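Local coordinates for protein orotidine 5'-phosphate decarboxylase (Pyrococcus horikoshii, PDB 2CZD) that probably catalyses the decarboxylation of orotidine 5'-monophosphate to UMP, the last step of de novo UMP biosynthesis, at residues D57-D62 and I83-V88. Sequence-based numbering, arbitrary orientation.
Sequences DLKLAD and IVHTFV
Leu60 pairs with Val84 where 57-60 and 83-85, the ends of neighbouring parallel TIM-barrel strands 53-60 and 81-85, run 23° apart: Leu60 N donates to Ile83 O (3.2 Å), and His85 N to Leu60 O (2.9 Å). Helix 64-76 makes the beta-alpha-beta crossover between them, and the pair illustrates how a barrel places catalytic groups at the C-terminal ends of its strands. Ile83 lies against the charged pair of 57-62. Its CD1 meets the carboxylate of Asp57, 3.5 Å from OD1, while its CG2 lies alongside Lys59 CG. The Lys59 chain runs extended until chi4 (64°) bends NZ onto the syn side of Asp57 OD1, 20° out of the carboxylate plane, a 2.9 Å salt bridge. Further along, the His85 ring brings CD2 edge-on to Lys59 O (3.3 Å), and its NE2 bonds Ala61 O of the second subunit. Val88 CG2 packs on Ala61 CB at 3.7 Å. Lys29 salt-bridges Asp57 OD2, and Asp62 of the second subunit does the same for Lys59, the proton donor of the active site. Replacing Asp57 with an alanine would probably leave Lys29 without this carboxylate and Lys59 tethered on one side by that Asp62 alone. Lys29, Asp57, Lys59 and that Asp62 thus form the alternating charge network characteristic of this family's active site, in which carboxylates from both subunits probably hold the lysines in place at the substrate site.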
loop_
_atom_site.group_PDB
_atom_site.type_symbol
_atom_site.label_atom_id
_atom_site.label_comp_id
_atom_site.label_asym_id
_atom_site.label_seq_id
_atom_site.Cartn_x
_atom_site.Cartn_y
_atom_site.Cartn_z
ATOM N N ASP B 57 -0.246 2.270 9.716
ATOM C CA ASP B 57 -1.191 1.373 9.052
ATOM C C ASP B 57 -1.053 1.605 7.556
ATOM O O ASP B 57 -1.888 2.265 6.925
ATOM C CB ASP B 57 -2.621 1.688 9.526
ATOM C CG ASP B 57 -3.633 0.668 9.046
ATOM O OD1 ASP B 57 -3.272 -0.170 8.199
ATOM O OD2 ASP B 57 -4.797 0.709 9.499
ATOM N N LEU B 58 0.029 1.070 7.005
ATOM C CA LEU B 58 0.288 1.239 5.570
ATOM C C LEU B 58 -0.189 0.074 4.709
ATOM O O LEU B 58 -0.441 0.262 3.516
ATOM C CB LEU B 58 1.781 1.441 5.332
ATOM C CG LEU B 58 2.453 2.465 6.247
ATOM C CD1 LEU B 58 3.924 2.610 5.829
ATOM C CD2 LEU B 58 1.731 3.800 6.157
ATOM N N LYS B 59 -0.332 -1.107 5.314
ATOM C CA LYS B 59 -0.722 -2.335 4.596
ATOM C C LYS B 59 0.184 -2.475 3.381
ATOM O O LYS B 59 -0.270 -2.624 2.236
ATOM C CB LYS B 59 -2.198 -2.310 4.195
ATOM C CG LYS B 59 -3.126 -2.322 5.407
ATOM C CD LYS B 59 -4.584 -2.608 5.029
ATOM C CE LYS B 59 -5.537 -2.558 6.238
ATOM N NZ LYS B 59 -5.619 -1.185 6.847
ATOM N N LEU B 60 1.487 -2.435 3.653
ATOM C CA LEU B 60 2.475 -2.521 2.574
ATOM C C LEU B 60 2.285 -3.801 1.773
ATOM O O LEU B 60 2.108 -4.895 2.337
ATOM C CB LEU B 60 3.905 -2.437 3.109
ATOM C CG LEU B 60 4.298 -1.083 3.735
ATOM C CD1 LEU B 60 5.785 -1.159 4.142
ATOM C CD2 LEU B 60 4.017 0.086 2.776
ATOM N N ALA B 61 2.341 -3.641 0.454
ATOM C CA ALA B 61 2.100 -4.745 -0.475
ATOM C C ALA B 61 2.959 -4.581 -1.732
ATOM O O ALA B 61 2.537 -4.884 -2.853
ATOM C CB ALA B 61 0.614 -4.749 -0.848
ATOM N N ASP B 62 4.164 -4.073 -1.555
ATOM C CA ASP B 62 5.031 -3.891 -2.708
ATOM C C ASP B 62 6.128 -4.962 -2.772
ATOM O O ASP B 62 6.157 -5.919 -1.962
ATOM C CB ASP B 62 5.663 -2.490 -2.652
ATOM C CG ASP B 62 5.736 -1.834 -4.023
ATOM O OD1 ASP B 62 6.339 -2.429 -4.934
ATOM O OD2 ASP B 62 5.195 -0.725 -4.195
ATOM N N ILE B 83 2.148 -1.943 9.616
ATOM C CA ILE B 83 1.213 -2.993 9.189
ATOM C C ILE B 83 1.547 -3.383 7.745
ATOM O O ILE B 83 1.632 -2.528 6.854
ATOM C CB ILE B 83 -0.245 -2.514 9.303
ATOM C CG1 ILE B 83 -0.555 -2.288 10.783
ATOM C CG2 ILE B 83 -1.229 -3.560 8.707
ATOM C CD1 ILE B 83 -1.975 -1.748 11.087
ATOM N N VAL B 84 1.724 -4.683 7.522
ATOM C CA VAL B 84 2.093 -5.199 6.211
ATOM C C VAL B 84 1.179 -6.339 5.805
ATOM O O VAL B 84 0.678 -7.086 6.658
ATOM C CB VAL B 84 3.551 -5.729 6.227
ATOM C CG1 VAL B 84 4.502 -4.627 6.624
ATOM C CG2 VAL B 84 3.654 -6.911 7.194
ATOM N N HIS B 85 0.926 -6.460 4.508
ATOM C CA HIS B 85 0.104 -7.573 4.016
ATOM C C HIS B 85 0.947 -8.842 3.994
ATOM O O HIS B 85 2.178 -8.789 3.939
ATOM C CB HIS B 85 -0.364 -7.323 2.578
ATOM C CG HIS B 85 -1.711 -6.678 2.480
ATOM N ND1 HIS B 85 -2.876 -7.334 2.817
ATOM C CD2 HIS B 85 -2.078 -5.438 2.064
ATOM C CE1 HIS B 85 -3.904 -6.528 2.614
ATOM N NE2 HIS B 85 -3.447 -5.369 2.156
ATOM N N THR B 86 0.248 -9.971 4.042
ATOM C CA THR B 86 0.858 -11.296 3.975
ATOM C C THR B 86 0.835 -11.801 2.526
ATOM O O THR B 86 1.727 -12.542 2.112
ATOM C CB THR B 86 0.052 -12.312 4.823
ATOM O OG1 THR B 86 -0.021 -11.831 6.168
ATOM C CG2 THR B 86 0.727 -13.672 4.860
ATOM N N PHE B 87 -0.190 -11.382 1.771
ATOM C CA PHE B 87 -0.459 -11.849 0.390
ATOM C C PHE B 87 0.690 -11.760 -0.603
ATOM O O PHE B 87 0.837 -12.631 -1.455
ATOM C CB PHE B 87 -1.671 -11.054 -0.174
ATOM C CG PHE B 87 -2.659 -11.855 -1.003
ATOM C CD1 PHE B 87 -2.278 -12.478 -2.182
ATOM C CD2 PHE B 87 -3.998 -11.926 -0.620
ATOM C CE1 PHE B 87 -3.230 -13.174 -2.975
ATOM C CE2 PHE B 87 -4.954 -12.628 -1.423
ATOM C CZ PHE B 87 -4.549 -13.240 -2.581
ATOM N N VAL B 88 1.511 -10.723 -0.484
ATOM C CA VAL B 88 2.584 -10.488 -1.427
ATOM C C VAL B 88 3.797 -11.389 -1.241
ATOM O O VAL B 88 4.667 -11.439 -2.099
ATOM C CB VAL B 88 2.939 -8.965 -1.412
ATOM C CG1 VAL B 88 4.035 -8.621 -2.409
ATOM C CG2 VAL B 88 1.678 -8.177 -1.796
#